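Local structure of VP5 (Halorubrum pleomorphic virus 2, 6QGI) at residues 71-76 with 240-245; 333-338 with 440-445. The protein is a spike protein of the viral envelope and probably drives fusion of the viral membrane with that of its haloarchaeal host. One frame throughout, in Å; residues are numbered along the deposited sequence.

Interaction 1: residues 71-76 with 240-245; sequences HTAYTD and QNVRSG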
loop_
_atom_site.group_PDB
_atom_site.type_symbol
_atom_site.label_atom_id
_atom_site.label_comp_id
_atom_site.label_asym_id
_atom_site.label_seq_id
_atom_site.Cartn_x
_atom_site.Cartn_y
_atom_site.Cartn_z
ATOM N N HIS A 71 16.094 -5.793 8.081
ATOM C CA HIS A 71 16.066 -7.145 8.648
ATOM C C HIS A 71 16.301 -8.193 7.557
ATOM O O HIS A 71 17.082 -9.125 7.765
ATOM C CB HIS A 71 14.711 -7.393 9.351
ATOM C CG HIS A 71 14.576 -8.739 9.999
ATOM N ND1 HIS A 71 15.175 -9.020 11.214
ATOM C CD2 HIS A 71 13.883 -9.829 9.594
ATOM C CE1 HIS A 71 14.841 -10.269 11.502
ATOM N NE2 HIS A 71 14.070 -10.799 10.554
ATOM N N THR A 72 15.622 -8.035 6.401
ATOM C CA THR A 72 15.712 -8.944 5.258
ATOM C C THR A 72 17.131 -8.893 4.678
ATOM O O THR A 72 17.719 -9.953 4.451
ATOM C CB THR A 72 14.618 -8.616 4.235
ATOM O OG1 THR A 72 13.360 -8.712 4.897
ATOM C CG2 THR A 72 14.621 -9.555 3.038
ATOM N N ALA A 73 17.688 -7.670 4.492
ATOM C CA ALA A 73 19.044 -7.446 3.983
ATOM C C ALA A 73 20.060 -8.196 4.828
ATOM O O ALA A 73 20.871 -8.938 4.274
ATOM C CB ALA A 73 19.366 -5.957 3.964
ATOM N N TYR A 74 19.952 -8.072 6.167
ATOM C CA TYR A 74 20.825 -8.739 7.128
ATOM C C TYR A 74 20.737 -10.271 7.047
ATOM O O TYR A 74 21.776 -10.916 7.090
ATOM C CB TYR A 74 20.507 -8.284 8.549
ATOM C CG TYR A 74 21.369 -7.155 9.071
ATOM C CD1 TYR A 74 22.749 -7.305 9.192
ATOM C CD2 TYR A 74 20.799 -5.974 9.535
ATOM C CE1 TYR A 74 23.545 -6.281 9.705
ATOM C CE2 TYR A 74 21.583 -4.947 10.057
ATOM C CZ TYR A 74 22.956 -5.104 10.136
ATOM O OH TYR A 74 23.736 -4.098 10.645
ATOM N N THR A 75 19.520 -10.847 6.909
ATOM C CA THR A 75 19.312 -12.298 6.799
ATOM C C THR A 75 20.137 -12.864 5.619
ATOM O O THR A 75 20.905 -13.799 5.829
ATOM C CB THR A 75 17.807 -12.628 6.684
ATOM O OG1 THR A 75 17.132 -12.177 7.859
ATOM C CG2 THR A 75 17.540 -14.114 6.505
ATOM N N ASP A 76 20.021 -12.261 4.416
ATOM C CA ASP A 76 20.726 -12.679 3.197
ATOM C C ASP A 76 22.228 -12.444 3.283
ATOM O O ASP A 76 23.000 -13.255 2.774
ATOM C CB ASP A 76 20.177 -11.935 1.968
ATOM C CG ASP A 76 18.785 -12.341 1.513
ATOM O OD1 ASP A 76 18.278 -13.383 1.993
ATOM O OD2 ASP A 76 18.209 -11.626 0.667
ATOM N N GLN A 240 23.232 2.115 3.979
ATOM C CA GLN A 240 24.475 2.540 4.618
ATOM C C GLN A 240 24.683 1.837 5.964
ATOM O O GLN A 240 25.806 1.429 6.262
ATOM C CB GLN A 240 24.505 4.068 4.802
ATOM C CG GLN A 240 24.533 4.875 3.492
ATOM C CD GLN A 240 25.709 4.575 2.583
ATOM O OE1 GLN A 240 26.863 4.452 3.015
ATOM N NE2 GLN A 240 25.436 4.456 1.293
ATOM N N ASN A 241 23.607 1.681 6.760
ATOM C CA ASN A 241 23.641 1.040 8.078
ATOM C C ASN A 241 23.880 -0.465 7.984
ATOM O O ASN A 241 24.590 -0.999 8.834
ATOM C CB ASN A 241 22.350 1.314 8.872
ATOM C CG ASN A 241 22.178 2.736 9.372
ATOM O OD1 ASN A 241 23.058 3.599 9.245
ATOM N ND2 ASN A 241 21.017 3.013 9.951
ATOM N N VAL A 242 23.289 -1.154 6.983
ATOM C CA VAL A 242 23.477 -2.602 6.819
ATOM C C VAL A 242 24.913 -2.867 6.318
ATOM O O VAL A 242 25.528 -3.813 6.796
ATOM C CB VAL A 242 22.397 -3.297 5.943
ATOM C CG1 VAL A 242 22.652 -4.799 5.827
ATOM C CG2 VAL A 242 21.007 -3.064 6.516
ATOM N N ARG A 243 25.456 -2.017 5.413
ATOM C CA ARG A 243 26.838 -2.135 4.904
ATOM C C ARG A 243 27.860 -2.001 6.040
ATOM O O ARG A 243 28.738 -2.853 6.173
ATOM C CB ARG A 243 27.130 -1.072 3.827
ATOM C CG ARG A 243 26.669 -1.429 2.425
ATOM C CD ARG A 243 26.640 -0.184 1.565
ATOM N NE ARG A 243 26.326 -0.474 0.168
ATOM C CZ ARG A 243 26.181 0.446 -0.780
ATOM N NH1 ARG A 243 26.290 1.737 -0.478
ATOM N NH2 ARG A 243 25.911 0.094 -2.025
ATOM N N SER A 244 27.737 -0.934 6.856
ATOM C CA SER A 244 28.617 -0.647 7.994
ATOM C C SER A 244 28.436 -1.682 9.105
ATOM O O SER A 244 29.413 -2.082 9.744
ATOM C CB SER A 244 28.347 0.753 8.540
ATOM O OG SER A 244 28.392 1.729 7.511
ATOM N N GLY A 245 27.188 -2.100 9.308
ATOM C CA GLY A 245 26.800 -3.084 10.309
ATOM C C GLY A 245 27.273 -4.488 10.000
ATOM O O GLY A 245 27.709 -5.193 10.910
#

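Interaction 2: residues 333-338 with 440-445; sequences TYDPST and QGSFTI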
loop_
_atom_site.group_PDB
_atom_site.type_symbol
_atom_site.label_atom_id
_atom_site.label_comp_id
_atom_site.label_asym_id
_atom_site.label_seq_id
_atom_site.Cartn_x
_atom_site.Cartn_y
_atom_site.Cartn_z
ATOM N N THR A 333 -11.728 2.384 21.063
ATOM C CA THR A 333 -11.681 3.106 19.798
ATOM C C THR A 333 -10.246 3.579 19.564
ATOM O O THR A 333 -9.641 4.174 20.462
ATOM C CB THR A 333 -12.672 4.267 19.813
ATOM O OG1 THR A 333 -14.008 3.777 19.972
ATOM C CG2 THR A 333 -12.563 5.116 18.578
ATOM N N TYR A 334 -9.719 3.343 18.354
ATOM C CA TYR A 334 -8.352 3.699 18.013
ATOM C C TYR A 334 -8.291 4.606 16.818
ATOM O O TYR A 334 -9.031 4.420 15.849
ATOM C CB TYR A 334 -7.521 2.439 17.764
ATOM C CG TYR A 334 -7.283 1.652 19.031
ATOM C CD1 TYR A 334 -6.293 2.033 19.936
ATOM C CD2 TYR A 334 -8.074 0.555 19.353
ATOM C CE1 TYR A 334 -6.090 1.332 21.121
ATOM C CE2 TYR A 334 -7.876 -0.158 20.535
ATOM C CZ TYR A 334 -6.884 0.238 21.415
ATOM O OH TYR A 334 -6.689 -0.435 22.590
ATOM N N ASP A 335 -7.422 5.613 16.917
ATOM C CA ASP A 335 -7.177 6.579 15.868
ATOM C C ASP A 335 -5.805 6.268 15.301
ATOM O O ASP A 335 -4.789 6.489 15.975
ATOM C CB ASP A 335 -7.298 8.024 16.378
ATOM C CG ASP A 335 -7.293 9.085 15.284
ATOM O OD1 ASP A 335 -7.374 8.715 14.088
ATOM O OD2 ASP A 335 -7.200 10.286 15.622
ATOM N N PRO A 336 -5.746 5.695 14.084
ATOM C CA PRO A 336 -4.435 5.315 13.529
ATOM C C PRO A 336 -3.526 6.503 13.235
ATOM O O PRO A 336 -2.313 6.339 13.181
ATOM C CB PRO A 336 -4.762 4.540 12.261
ATOM C CG PRO A 336 -6.200 4.671 12.058
ATOM C CD PRO A 336 -6.860 5.365 13.175
ATOM N N SER A 337 -4.108 7.703 13.090
ATOM C CA SER A 337 -3.385 8.938 12.811
ATOM C C SER A 337 -2.536 9.394 14.009
ATOM O O SER A 337 -1.612 10.189 13.817
ATOM C CB SER A 337 -4.354 10.041 12.412
ATOM O OG SER A 337 -5.299 10.332 13.426
ATOM N N THR A 338 -2.843 8.900 15.237
ATOM C CA THR A 338 -2.099 9.225 16.459
ATOM C C THR A 338 -1.025 8.167 16.720
ATOM O O THR A 338 -0.196 8.332 17.621
ATOM C CB THR A 338 -3.044 9.347 17.663
ATOM O OG1 THR A 338 -3.646 8.074 17.909
ATOM C CG2 THR A 338 -4.108 10.429 17.482
ATOM N N GLN A 440 -6.517 3.857 8.124
ATOM C CA GLN A 440 -6.204 5.288 8.171
ATOM C C GLN A 440 -7.167 5.996 9.109
ATOM O O GLN A 440 -6.744 6.803 9.951
ATOM C CB GLN A 440 -6.294 5.915 6.763
ATOM C CG GLN A 440 -5.795 5.050 5.608
ATOM C CD GLN A 440 -4.293 4.991 5.488
ATOM O OE1 GLN A 440 -3.540 5.614 6.249
ATOM N NE2 GLN A 440 -3.824 4.231 4.510
ATOM N N GLY A 441 -8.452 5.676 8.956
ATOM C CA GLY A 441 -9.530 6.239 9.752
ATOM C C GLY A 441 -9.774 5.477 11.034
ATOM O O GLY A 441 -9.385 4.310 11.154
ATOM N N SER A 442 -10.450 6.143 11.988
ATOM C CA SER A 442 -10.791 5.605 13.294
ATOM C C SER A 442 -11.697 4.376 13.192
ATOM O O SER A 442 -12.483 4.237 12.249
ATOM C CB SER A 442 -11.445 6.672 14.155
ATOM O OG SER A 442 -10.515 7.661 14.560
ATOM N N PHE A 443 -11.532 3.469 14.157
ATOM C CA PHE A 443 -12.228 2.192 14.241
ATOM C C PHE A 443 -12.336 1.734 15.694
ATOM O O PHE A 443 -11.482 2.072 16.519
ATOM C CB PHE A 443 -11.487 1.122 13.397
ATOM C CG PHE A 443 -10.101 0.774 13.897
ATOM C CD1 PHE A 443 -8.994 1.529 13.517
ATOM C CD2 PHE A 443 -9.906 -0.292 14.767
ATOM C CE1 PHE A 443 -7.717 1.228 14.011
ATOM C CE2 PHE A 443 -8.631 -0.593 15.257
ATOM C CZ PHE A 443 -7.543 0.163 14.867
ATOM N N THR A 444 -13.354 0.921 15.987
ATOM C CA THR A 444 -13.584 0.383 17.324
ATOM C C THR A 444 -13.579 -1.144 17.264
ATOM O O THR A 444 -14.251 -1.726 16.413
ATOM C CB THR A 444 -14.905 0.936 17.903
ATOM O OG1 THR A 444 -14.977 2.348 17.681
ATOM C CG2 THR A 444 -15.073 0.627 19.390
ATOM N N ILE A 445 -12.831 -1.788 18.169
ATOM C CA ILE A 445 -12.789 -3.245 18.260
ATOM C C ILE A 445 -14.040 -3.664 19.035
ATOM O O ILE A 445 -14.104 -3.445 20.236
ATOM C CB ILE A 445 -11.461 -3.748 18.904
ATOM C CG1 ILE A 445 -10.234 -3.300 18.074
ATOM C CG2 ILE A 445 -11.484 -5.263 19.068
ATOM C CD1 ILE A 445 -8.919 -3.309 18.796
#

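Interaction 1: residues 71-76 with 240-245
Val-242 sets one methyl squarely over the ring of Tyr-74: CG1 stands 4.0 Å from the ring centroid and only 4° off its normal, a CH-pi contact over the middle of the face. CG1 reaches it because it lies anti to the backbone N (chi1 180°), while CG2 points beside that N and comes 4.1 Å from Tyr-74 CE2 nearer the ring margin. The two side chains slide past each other in opposite directions.

The remaining apolar contact is small. Ala-73 points its methyl at the facing helix, and its CB meets Val-242 CG1 at 4.0 Å, so this one methyl is shared between Ala-73 and the ring. Val-102 of helix 91-133 also touches Val-242, and Tyr-105 of the same helix lies against Ala-73.

At the far end of the ring the phenol passes the other helix beside a glycine: Tyr-74 OH is 3.2 Å from Gly-245 CA, and Gly-245 C lies at the ring edge near its plane. No hydrogen bond crosses between the segments; Gly-245 N is engaged along its own helix, donating a hydrogen bond to Asn-241 O at 2.9 Å.

The axes of the two short segments approach to 10.2 Å with a crossing angle of -31°, N-to-C directions broadly alike. Tyr-74 and Val-242 fill the space between the axes in this near-parallel helix-helix packing, which joins helix 66-86 to the long helix 225-253 alongside helix 91-133 in the N-terminal envelope-protein region.

Interaction 2: residues 333-338 with 440-445
Tyr-334 and Phe-443 form the hydrogen-bonded pair of a short antiparallel beta ladder, in which strand 333-334 joins strand 443-450. Tyr-334 N donates to Phe-443 O at 2.8 Å in a nearly straight bond (174° at the hydrogen). The return bond, Phe-443 N to Tyr-334 O, is longer at 3.2 Å and arrives in the carbonyl plane; Ser-442 CA adds a CA-H...O contact to the same Tyr-334 O.

Thr-333 and Thr-444 are the non-hydrogen-bonded pair, and their hydroxyls bond each other across it, OG1 to OG1 at 2.9 Å, with either able to donate. The backbone of Thr-444 pairs instead with Thr-306, on strand 301-307.

On the face that carries Tyr-334 and Phe-443, Tyr-334 CB lies over the Phe-443 ring in a CH-pi contact. Phe-443 CG sits between its backbone N and carbonyl carbon (chi1 65°), which swings the ring under Tyr-334 CB. Tyr-334 CE2 also meets Ile-445 CD1 at 3.7 Å, and the phenol OH is bonded to Glu-329 N.

Beyond the ladder, Pro-336 turns its ring toward 440-445: CG packs against Gln-440 O, 3.0 Å away, and reaches the edge of the Phe-443 ring. Asp-335 gathers polar partners. Its carbonyl O accepts from both Thr-338 N and Thr-338 OG1, closing a beta turn through Pro-336 and Ser-337. Ser-442 OG makes a weak bond to Asp-335 OD1. The firmer bond to that carboxylate comes from Ser-337 OG, which meets Asp-335 OD1 at 2.7 Å from above the carboxylate plane.

How the interactions relate
Both segments of interaction 1 precede those of interaction 2 in the chain; the centres are about 33 Å apart and the nearest atoms about 22 Å. They share no helix or strand: 71-76 and 240-245 belong to helices 66-86 and 225-253, both in the N-terminal envelope-protein region, whereas 333-338 and 440-445 join strands 333-334 and 443-450 in the later, strand-rich part. Each brings together distant pieces of sequence, 164 and 102 residues apart. The first is a buried helix packing, the second an antiparallel strand pairing near the surface. One contact lies in the helical part and the other in the beta part of a protein that probably acts in membrane fusion.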